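Local coordinates for protein beta-glucoside phosphorylase BglX (Unidentified, PDB 5VQE) that probably cleaves beta-glucosides by phosphorolysis, as a glycoside hydrolase family 3 enzyme whose active site can hold a 2-fluoroglucose, at residues 140-145 and 355-360; 182-187 and 231-236; 433-438 and 445-450. One frame throughout, in Å; residues are numbered along the deposited sequence.

Contact 1: residues 140-145 and 355-360. With G2F (2-deoxy-2-fluoro-alpha-D-glucopyranose), chain B.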
loop_
_atom_site.group_PDB
_atom_site.type_symbol
_atom_site.label_atom_id
_atom_site.label_comp_id
_atom_site.label_asym_id
_atom_site.label_seq_id
_atom_site.Cartn_x
_atom_site.Cartn_y
_atom_site.Cartn_z
ATOM N N GLY A 140 -14.136 -13.101 2.366
ATOM C CA GLY A 140 -14.877 -12.354 3.365
ATOM C C GLY A 140 -14.423 -10.928 3.589
ATOM O O GLY A 140 -15.059 -10.218 4.374
ATOM N N VAL A 141 -13.351 -10.481 2.937
ATOM C CA VAL A 141 -12.911 -9.101 3.074
ATOM C C VAL A 141 -13.956 -8.178 2.463
ATOM O O VAL A 141 -14.426 -8.400 1.336
ATOM C CB VAL A 141 -11.537 -8.906 2.413
ATOM C CG1 VAL A 141 -11.152 -7.430 2.386
ATOM C CG2 VAL A 141 -10.485 -9.707 3.141
ATOM N N ASN A 142 -14.323 -7.128 3.201
ATOM C CA ASN A 142 -15.271 -6.139 2.702
ATOM C C ASN A 142 -14.723 -4.718 2.747
ATOM O O ASN A 142 -15.478 -3.769 2.507
ATOM C CB ASN A 142 -16.596 -6.225 3.471
ATOM C CG ASN A 142 -16.430 -6.122 4.977
ATOM O OD1 ASN A 142 -15.627 -5.339 5.489
ATOM N ND2 ASN A 142 -17.219 -6.915 5.702
ATOM N N TRP A 143 -13.426 -4.548 3.002
ATOM C CA TRP A 143 -12.822 -3.228 3.173
ATOM C C TRP A 143 -11.359 -3.333 2.765
ATOM O O TRP A 143 -10.591 -4.035 3.421
ATOM C CB TRP A 143 -12.952 -2.782 4.627
ATOM C CG TRP A 143 -12.611 -1.355 4.929
ATOM C CD1 TRP A 143 -12.356 -0.346 4.040
ATOM C CD2 TRP A 143 -12.505 -0.779 6.232
ATOM N NE1 TRP A 143 -12.095 0.826 4.721
ATOM C CE2 TRP A 143 -12.183 0.581 6.068
ATOM C CE3 TRP A 143 -12.654 -1.284 7.528
ATOM C CZ2 TRP A 143 -11.998 1.438 7.156
ATOM C CZ3 TRP A 143 -12.463 -0.433 8.600
ATOM C CH2 TRP A 143 -12.156 0.912 8.406
ATOM N N THR A 144 -10.964 -2.662 1.689
ATOM C CA THR A 144 -9.557 -2.601 1.315
ATOM C C THR A 144 -9.009 -1.244 1.725
ATOM O O THR A 144 -9.638 -0.211 1.470
ATOM C CB THR A 144 -9.328 -2.847 -0.177
ATOM O OG1 THR A 144 -7.920 -2.887 -0.424
ATOM C CG2 THR A 144 -9.946 -1.768 -1.048
ATOM N N TYR A 145 -7.868 -1.262 2.411
ATOM C CA TYR A 145 -7.210 -0.041 2.856
ATOM C C TYR A 145 -6.442 0.578 1.692
ATOM O O TYR A 145 -5.230 0.788 1.781
ATOM C CB TYR A 145 -6.261 -0.338 4.020
ATOM C CG TYR A 145 -6.892 -0.594 5.370
ATOM C CD1 TYR A 145 -8.097 -0.008 5.738
ATOM C CD2 TYR A 145 -6.241 -1.394 6.304
ATOM C CE1 TYR A 145 -8.641 -0.223 6.992
ATOM C CE2 TYR A 145 -6.775 -1.609 7.557
ATOM C CZ TYR A 145 -7.967 -1.023 7.901
ATOM O OH TYR A 145 -8.481 -1.255 9.162
ATOM N N ALA A 355 -24.283 -1.212 7.457
ATOM C CA ALA A 355 -25.580 -1.250 6.792
ATOM C C ALA A 355 -25.439 -1.046 5.291
ATOM O O ALA A 355 -26.156 -1.677 4.506
ATOM C CB ALA A 355 -26.505 -0.191 7.387
ATOM N N LYS A 356 -24.516 -0.177 4.865
ATOM C CA LYS A 356 -24.302 0.028 3.433
ATOM C C LYS A 356 -23.934 -1.282 2.750
ATOM O O LYS A 356 -24.402 -1.572 1.643
ATOM C CB LYS A 356 -23.209 1.080 3.218
ATOM C CG LYS A 356 -22.895 1.433 1.762
ATOM C CD LYS A 356 -21.669 2.352 1.689
ATOM C CE LYS A 356 -21.127 2.483 0.271
ATOM N NZ LYS A 356 -22.061 3.216 -0.597
ATOM N N LEU A 357 -23.084 -2.076 3.396
ATOM C CA LEU A 357 -22.680 -3.385 2.905
ATOM C C LEU A 357 -23.760 -4.445 3.076
ATOM O O LEU A 357 -23.589 -5.565 2.581
ATOM C CB LEU A 357 -21.414 -3.832 3.639
ATOM C CG LEU A 357 -20.121 -3.090 3.301
ATOM C CD1 LEU A 357 -19.053 -3.399 4.325
ATOM C CD2 LEU A 357 -19.635 -3.466 1.902
ATOM N N ARG A 358 -24.845 -4.124 3.781
ATOM C CA ARG A 358 -25.918 -5.071 4.077
ATOM C C ARG A 358 -25.396 -6.284 4.841
ATOM O O ARG A 358 -25.827 -7.414 4.610
ATOM C CB ARG A 358 -26.640 -5.505 2.799
ATOM C CG ARG A 358 -26.915 -4.360 1.853
ATOM C CD ARG A 358 -28.187 -4.589 1.057
ATOM N NE ARG A 358 -29.375 -4.219 1.827
ATOM C CZ ARG A 358 -30.132 -3.146 1.603
ATOM N NH1 ARG A 358 -29.855 -2.303 0.619
ATOM N NH2 ARG A 358 -31.185 -2.917 2.374
ATOM N N LEU A 359 -24.465 -6.055 5.769
ATOM C CA LEU A 359 -23.983 -7.148 6.603
ATOM C C LEU A 359 -25.081 -7.644 7.540
ATOM O O LEU A 359 -25.184 -8.854 7.768
ATOM C CB LEU A 359 -22.757 -6.723 7.414
ATOM C CG LEU A 359 -21.564 -6.204 6.604
ATOM C CD1 LEU A 359 -20.394 -5.879 7.527
ATOM C CD2 LEU A 359 -21.140 -7.200 5.518
ATOM N N PRO A 360 -25.918 -6.763 8.101
ATOM C CA PRO A 360 -26.929 -7.246 9.054
ATOM C C PRO A 360 -27.893 -8.240 8.452
ATOM O O PRO A 360 -28.349 -9.153 9.152
ATOM C CB PRO A 360 -27.650 -5.960 9.483
ATOM C CG PRO A 360 -26.698 -4.865 9.201
ATOM C CD PRO A 360 -25.954 -5.292 7.981
HETATM C C1 G2F B . -0.653 2.102 8.587
HETATM C C2 G2F B . -0.107 2.220 7.127
HETATM C C3 G2F B . -1.296 1.980 6.150
HETATM C C4 G2F B . -1.948 0.604 6.489
HETATM C C5 G2F B . -2.405 0.637 7.988
HETATM C C6 G2F B . -3.010 -0.758 8.420
HETATM O O3 G2F B . -0.764 1.851 4.857
HETATM O O4 G2F B . -3.111 0.489 5.712
HETATM O O5 G2F B . -1.262 0.852 8.797
HETATM O O6 G2F B . -2.091 -1.760 8.089
HETATM F F2 G2F B . 0.388 3.460 6.916
#

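Contact 2: residues 182-187 and 231-236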
loop_
_atom_site.group_PDB
_atom_site.type_symbol
_atom_site.label_atom_id
_atom_site.label_comp_id
_atom_site.label_asym_id
_atom_site.label_seq_id
_atom_site.Cartn_x
_atom_site.Cartn_y
_atom_site.Cartn_z
ATOM N N GLY A 182 -13.055 -0.594 -9.797
ATOM C CA GLY A 182 -12.904 -2.037 -9.769
ATOM C C GLY A 182 -13.342 -2.646 -8.453
ATOM O O GLY A 182 -13.906 -3.741 -8.424
ATOM N N CYS A 183 -13.092 -1.946 -7.341
ATOM C CA CYS A 183 -13.468 -2.492 -6.042
ATOM C C CYS A 183 -14.978 -2.465 -5.840
ATOM O O CYS A 183 -15.550 -3.418 -5.301
ATOM C CB CYS A 183 -12.780 -1.719 -4.906
ATOM S SG CYS A 183 -11.007 -1.904 -4.840
ATOM N N ARG A 184 -15.637 -1.373 -6.242
ATOM C CA ARG A 184 -17.074 -1.245 -6.019
ATOM C C ARG A 184 -17.855 -2.295 -6.790
ATOM O O ARG A 184 -18.974 -2.652 -6.401
ATOM C CB ARG A 184 -17.540 0.155 -6.414
ATOM C CG ARG A 184 -16.939 1.217 -5.529
ATOM C CD ARG A 184 -17.481 2.593 -5.782
ATOM N NE ARG A 184 -16.805 3.502 -4.868
ATOM C CZ ARG A 184 -16.035 4.521 -5.223
ATOM N NH1 ARG A 184 -15.838 4.831 -6.498
ATOM N NH2 ARG A 184 -15.465 5.248 -4.275
ATOM N N LYS A 185 -17.289 -2.791 -7.890
ATOM C CA LYS A 185 -17.924 -3.866 -8.636
ATOM C C LYS A 185 -18.055 -5.127 -7.791
ATOM O O LYS A 185 -18.947 -5.945 -8.046
ATOM C CB LYS A 185 -17.117 -4.126 -9.917
ATOM C CG LYS A 185 -17.342 -5.482 -10.561
ATOM C CD LYS A 185 -16.735 -5.548 -11.970
ATOM C CE LYS A 185 -16.815 -6.967 -12.544
ATOM N NZ LYS A 185 -16.298 -7.054 -13.946
ATOM N N TRP A 186 -17.221 -5.279 -6.764
ATOM C CA TRP A 186 -17.231 -6.467 -5.925
ATOM C C TRP A 186 -17.665 -6.175 -4.493
ATOM O O TRP A 186 -17.478 -7.020 -3.615
ATOM C CB TRP A 186 -15.852 -7.133 -5.965
ATOM C CG TRP A 186 -15.537 -7.652 -7.334
ATOM C CD1 TRP A 186 -14.862 -6.999 -8.323
ATOM C CD2 TRP A 186 -15.915 -8.919 -7.877
ATOM N NE1 TRP A 186 -14.790 -7.785 -9.446
ATOM C CE2 TRP A 186 -15.433 -8.968 -9.199
ATOM C CE3 TRP A 186 -16.619 -10.020 -7.373
ATOM C CZ2 TRP A 186 -15.622 -10.075 -10.022
ATOM C CZ3 TRP A 186 -16.809 -11.118 -8.196
ATOM C CH2 TRP A 186 -16.315 -11.135 -9.504
ATOM N N GLY A 187 -18.265 -5.013 -4.244
ATOM C CA GLY A 187 -18.867 -4.747 -2.949
ATOM C C GLY A 187 -17.873 -4.518 -1.834
ATOM O O GLY A 187 -18.180 -4.796 -0.668
ATOM N N ILE A 231 -12.957 12.328 -3.002
ATOM C CA ILE A 231 -14.133 12.516 -2.162
ATOM C C ILE A 231 -15.373 12.670 -3.031
ATOM O O ILE A 231 -16.396 12.013 -2.810
ATOM C CB ILE A 231 -13.931 13.723 -1.232
ATOM C CG1 ILE A 231 -12.857 13.397 -0.187
ATOM C CG2 ILE A 231 -15.232 14.110 -0.546
ATOM C CD1 ILE A 231 -12.345 14.602 0.578
ATOM N N GLU A 232 -15.297 13.534 -4.044
ATOM C CA GLU A 232 -16.440 13.725 -4.926
ATOM C C GLU A 232 -16.761 12.457 -5.696
ATOM O O GLU A 232 -17.932 12.198 -6.002
ATOM C CB GLU A 232 -16.172 14.884 -5.883
ATOM C CG GLU A 232 -15.934 16.211 -5.174
ATOM C CD GLU A 232 -17.011 16.525 -4.150
ATOM O OE1 GLU A 232 -18.208 16.416 -4.496
ATOM O OE2 GLU A 232 -16.661 16.862 -2.995
ATOM N N ASP A 233 -15.745 11.649 -6.000
ATOM C CA ASP A 233 -15.943 10.384 -6.696
ATOM C C ASP A 233 -16.649 9.346 -5.832
ATOM O O ASP A 233 -17.056 8.308 -6.361
ATOM C CB ASP A 233 -14.580 9.860 -7.182
ATOM C CG ASP A 233 -14.679 8.555 -7.985
ATOM O OD1 ASP A 233 -15.335 8.538 -9.051
ATOM O OD2 ASP A 233 -14.061 7.552 -7.562
ATOM N N GLY A 234 -16.815 9.598 -4.534
ATOM C CA GLY A 234 -17.539 8.693 -3.658
ATOM C C GLY A 234 -16.692 7.819 -2.754
ATOM O O GLY A 234 -17.198 6.812 -2.246
ATOM N N ALA A 235 -15.432 8.174 -2.521
ATOM C CA ALA A 235 -14.600 7.418 -1.599
ATOM C C ALA A 235 -15.335 7.178 -0.286
ATOM O O ALA A 235 -15.850 8.113 0.336
ATOM C CB ALA A 235 -13.297 8.170 -1.354
ATOM N N GLU A 236 -15.394 5.909 0.128
ATOM C CA GLU A 236 -16.210 5.541 1.279
ATOM C C GLU A 236 -15.502 5.844 2.591
ATOM O O GLU A 236 -16.138 6.313 3.541
ATOM C CB GLU A 236 -16.581 4.066 1.218
ATOM C CG GLU A 236 -17.436 3.698 0.016
ATOM C CD GLU A 236 -16.633 3.332 -1.209
ATOM O OE1 GLU A 236 -15.382 3.416 -1.174
ATOM O OE2 GLU A 236 -17.265 2.955 -2.221
HETATM O O HOH W 1 -13.605 7.009 -4.915
#

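Contact 3: residues 433-438 and 445-450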
loop_
_atom_site.group_PDB
_atom_site.type_symbol
_atom_site.label_atom_id
_atom_site.label_comp_id
_atom_site.label_asym_id
_atom_site.label_seq_id
_atom_site.Cartn_x
_atom_site.Cartn_y
_atom_site.Cartn_z
ATOM N N LEU A 433 14.308 -17.610 -11.404
ATOM C CA LEU A 433 13.536 -17.764 -12.633
ATOM C C LEU A 433 14.191 -17.004 -13.774
ATOM O O LEU A 433 14.412 -17.556 -14.861
ATOM C CB LEU A 433 12.099 -17.280 -12.417
ATOM C CG LEU A 433 11.221 -17.309 -13.676
ATOM C CD1 LEU A 433 11.035 -18.746 -14.176
ATOM C CD2 LEU A 433 9.878 -16.634 -13.425
ATOM N N PHE A 434 14.506 -15.726 -13.544
ATOM C CA PHE A 434 15.155 -14.908 -14.563
ATOM C C PHE A 434 16.442 -15.568 -15.044
ATOM O O PHE A 434 16.702 -15.643 -16.251
ATOM C CB PHE A 434 15.427 -13.505 -13.997
ATOM C CG PHE A 434 16.046 -12.551 -14.982
ATOM C CD1 PHE A 434 15.289 -11.988 -15.996
ATOM C CD2 PHE A 434 17.378 -12.184 -14.869
ATOM C CE1 PHE A 434 15.845 -11.100 -16.888
ATOM C CE2 PHE A 434 17.944 -11.307 -15.760
ATOM C CZ PHE A 434 17.176 -10.755 -16.778
ATOM N N LYS A 435 17.256 -16.070 -14.111
ATOM C CA LYS A 435 18.479 -16.767 -14.497
ATOM C C LYS A 435 18.160 -17.948 -15.406
ATOM O O LYS A 435 18.759 -18.105 -16.476
ATOM C CB LYS A 435 19.235 -17.233 -13.250
ATOM C CG LYS A 435 20.590 -17.901 -13.532
ATOM C CD LYS A 435 21.356 -18.138 -12.240
ATOM C CE LYS A 435 22.769 -18.659 -12.484
ATOM N NZ LYS A 435 22.780 -20.054 -13.019
ATOM N N GLY A 436 17.203 -18.782 -15.000
ATOM C CA GLY A 436 16.846 -19.939 -15.812
ATOM C C GLY A 436 16.346 -19.567 -17.195
ATOM O O GLY A 436 16.652 -20.247 -18.177
ATOM N N LEU A 437 15.555 -18.495 -17.294
ATOM C CA LEU A 437 15.017 -18.106 -18.590
ATOM C C LEU A 437 16.101 -17.568 -19.513
ATOM O O LEU A 437 16.017 -17.763 -20.728
ATOM C CB LEU A 437 13.895 -17.076 -18.417
ATOM C CG LEU A 437 12.631 -17.573 -17.708
ATOM C CD1 LEU A 437 11.608 -16.445 -17.609
ATOM C CD2 LEU A 437 12.017 -18.784 -18.410
ATOM N N LEU A 438 17.126 -16.902 -18.971
ATOM C CA LEU A 438 18.258 -16.503 -19.800
ATOM C C LEU A 438 18.985 -17.727 -20.332
ATOM O O LEU A 438 19.371 -17.773 -21.507
ATOM C CB LEU A 438 19.230 -15.628 -19.003
ATOM C CG LEU A 438 18.817 -14.184 -18.721
ATOM C CD1 LEU A 438 19.843 -13.524 -17.807
ATOM C CD2 LEU A 438 18.683 -13.405 -20.003
ATOM N N VAL A 445 25.139 -18.250 -17.803
ATOM C CA VAL A 445 24.866 -17.283 -16.744
ATOM C C VAL A 445 25.377 -17.830 -15.424
ATOM O O VAL A 445 24.915 -18.882 -14.966
ATOM C CB VAL A 445 23.368 -16.958 -16.634
ATOM C CG1 VAL A 445 23.148 -15.787 -15.659
ATOM C CG2 VAL A 445 22.795 -16.621 -17.995
ATOM N N HIS A 446 26.311 -17.107 -14.803
ATOM C CA HIS A 446 26.761 -17.394 -13.451
ATOM C C HIS A 446 26.368 -16.254 -12.524
ATOM O O HIS A 446 26.294 -15.093 -12.939
ATOM C CB HIS A 446 28.282 -17.574 -13.374
ATOM C CG HIS A 446 28.793 -18.789 -14.078
ATOM N ND1 HIS A 446 29.043 -18.814 -15.432
ATOM C CD2 HIS A 446 29.111 -20.019 -13.613
ATOM C CE1 HIS A 446 29.492 -20.010 -15.772
ATOM N NE2 HIS A 446 29.541 -20.759 -14.686
ATOM N N TRP A 447 26.112 -16.594 -11.268
ATOM C CA TRP A 447 25.934 -15.574 -10.246
ATOM C C TRP A 447 27.271 -14.898 -9.950
ATOM O O TRP A 447 28.335 -15.511 -10.063
ATOM C CB TRP A 447 25.401 -16.175 -8.950
ATOM C CG TRP A 447 24.069 -16.888 -8.997
ATOM C CD1 TRP A 447 23.862 -18.233 -8.871
ATOM C CD2 TRP A 447 22.768 -16.294 -9.111
ATOM N NE1 TRP A 447 22.516 -18.513 -8.919
ATOM C CE2 TRP A 447 21.824 -17.341 -9.065
ATOM C CE3 TRP A 447 22.311 -14.983 -9.262
ATOM C CZ2 TRP A 447 20.455 -17.119 -9.166
ATOM C CZ3 TRP A 447 20.947 -14.764 -9.362
ATOM C CH2 TRP A 447 20.037 -15.826 -9.314
ATOM N N PHE A 448 27.200 -13.632 -9.530
ATOM C CA PHE A 448 28.401 -12.898 -9.136
ATOM C C PHE A 448 29.237 -13.687 -8.144
ATOM O O PHE A 448 30.472 -13.669 -8.198
ATOM C CB PHE A 448 28.006 -11.562 -8.515
ATOM C CG PHE A 448 29.175 -10.693 -8.136
ATOM C CD1 PHE A 448 29.616 -10.631 -6.824
ATOM C CD2 PHE A 448 29.828 -9.938 -9.091
ATOM C CE1 PHE A 448 30.692 -9.826 -6.473
ATOM C CE2 PHE A 448 30.903 -9.141 -8.751
ATOM C CZ PHE A 448 31.333 -9.083 -7.436
ATOM N N GLU A 449 28.574 -14.365 -7.210
ATOM C CA GLU A 449 29.259 -15.057 -6.134
ATOM C C GLU A 449 30.039 -16.274 -6.621
ATOM O O GLU A 449 30.910 -16.759 -5.891
ATOM C CB GLU A 449 28.234 -15.468 -5.069
ATOM C CG GLU A 449 27.605 -14.287 -4.288
ATOM C CD GLU A 449 26.656 -13.412 -5.119
ATOM O OE1 GLU A 449 25.972 -13.931 -6.031
ATOM O OE2 GLU A 449 26.597 -12.191 -4.851
ATOM N N GLU A 450 29.780 -16.751 -7.842
ATOM C CA GLU A 450 30.355 -17.995 -8.337
ATOM C C GLU A 450 31.665 -17.820 -9.087
ATOM O O GLU A 450 32.328 -18.823 -9.367
ATOM C CB GLU A 450 29.378 -18.695 -9.288
ATOM C CG GLU A 450 28.086 -19.132 -8.672
ATOM C CD GLU A 450 27.231 -19.914 -9.649
ATOM O OE1 GLU A 450 26.906 -19.383 -10.737
ATOM O OE2 GLU A 450 26.895 -21.073 -9.329
HETATM O O HOH W 2 25.646 -20.809 -12.640
#

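Contact 1: residues 140-145 and 355-360
Asn-142 meets Leu-357 and Leu-359 in a small packing contact of leucine methyls against an asparagine amide, where the chain entering TIM-barrel strand 143-144 meets the turn after helix 340-356. Only 124 Å² is buried between the segments, and three side chains carry it. The CD1 methyl of Leu-357 lies against the root of the amide, 3.8 Å from Asn-142 CG, the two side chains crossing at about a right angle. Leu-359 takes the amide end instead: its CD1 is 3.8 Å from Asn-142 ND2, with the sister methyl CD2 at 3.9 Å from the same nitrogen. Asn-142 reaches both leucines with CG set between its backbone N and carbonyl carbon (chi1 54°). The polar atoms of this amide are engaged by the neighbouring strand region: OD1 accepts a hydrogen bond from Ile-89 N, and ND2 donates a weak one to Leu-87 O. A leucine in its place would probably leave Ile-89 N and Leu-87 O without their side-chain partners. On the leucine side, Arg-358, with positive phi, closes the helix in a Schellman motif, and the leucines before and after it both point toward the other segment. Just past the strand, Tyr-145 lines the sugar pocket. It directs its ring edge at Trp-143, CE1 standing 3.6 Å above the centre of the indole, and beyond it Tyr-145 CB approaches O4 of the fluoroglucose at 3.7 Å.

Contact 2: residues 182-187 and 231-236
Arg-184 reaches across to Asp-233 and Glu-236 in a salt-bridge network that ties together the C-terminal ends of two TIM-barrel helices, 169-184 and 216-232. Among the ionic bonds, the one to Glu-236 is short and straight: NE donates to OE2 over 2.7 Å at 175°, with the acceptor lying at the edge of the guanidinium, almost in its plane. The carboxylate is met on its syn side but well out of the carboxylate plane, which is turned 52° from that of the guanidinium. The bridge from Arg-184 NH1 to Asp-233 OD2, at 3.4 Å, is straight but weak. The arginine chain runs extended from CG to NE, while Glu-236 bends back at chi2 (88°) to meet it from the opposite direction. Its other oxygen, OE1, is bonded to Thr-190 OG1, which helps fix the carboxylate's rotation. By backbone geometry, Gly-234, the first residue to leave helical angles, closes a Schellman motif with positive phi, where a CB would jam against the preceding carbonyl; the turn brings its O to 3.1 Å from Arg-184 NH2. A water bridges Arg-184 and Asp-233, accepting from Arg-184 NH2 at 2.6 Å and donating to Asp-233 OD2 at 2.7 Å.

Contact 3: residues 433-438 and 445-450
Lys-435 reaches from helix 429-441 to strand 444-447, and its aliphatic chain forms the tight part of this contact. CG is anti to the backbone N (chi1 -176°), which sends the chain past Val-445 and obliquely over Trp-447. CD comes over one face of the Trp-447 indole, 3.3 Å from Trp-447 CE2 and 3.7 Å from the centroid of the six-membered ring, a CH-pi contact. Tyr-427 also stacks on this indole. Next to the lysine stem, Leu-438 CB packs on Val-445 CG2 at 3.8 Å, while the other valine methyl, CG1, touches Lys-435 CG; Leu-415 also packs against this valine.

The looser side begins at the ammonium, where the chain bends at chi4. Lys-435 NZ donates to Val-445 O at 3.1 Å, from 36° above the carbonyl plane, and makes only an off-centre cation-pi contact with the five-membered ring. Glu-439, one turn on, supplies a salt bridge. A water 3.0 Å from Lys-435 NZ links it to Glu-450, donating to OE1 of that exposed glutamate. The same OE1 accepts from Trp-447 N at 2.9 Å, pinning the 3-10 turn to the strand end. The axes of 433-438 and 445-447 run nearly antiparallel, 155° apart and 9.1 Å at closest approach, as expected in the beta-alpha-beta unit of strand 412-419, helix 429-441 and strand 444-447, the last outermost in its sheet within this chain.

In the fold
Contacts 1 and 2 are neighbours in the TIM-barrel domain, their centres about 12 Å apart, and they touch directly: Leu-357 CD2 comes to 3.2 Å from Gly-187 O. Helix 340-356, whose end serves contact 1, also meets contact 2, Lys-356 CE packing on Glu-236 CG. Contact 3 lies about 46 Å from contact 1, centre to centre, on the opposite side of the chain's centre, where a helix covers a mixed sheet. Chemistry follows place. Partly buried contact 1 is methyls against an amide, its segment leading on to the sugar; contact 2, also partly buried, is charged, joining helix ends; contact 3, the more buried, combines apolar and aromatic packing with a lysine whose ammonium faces water and acids.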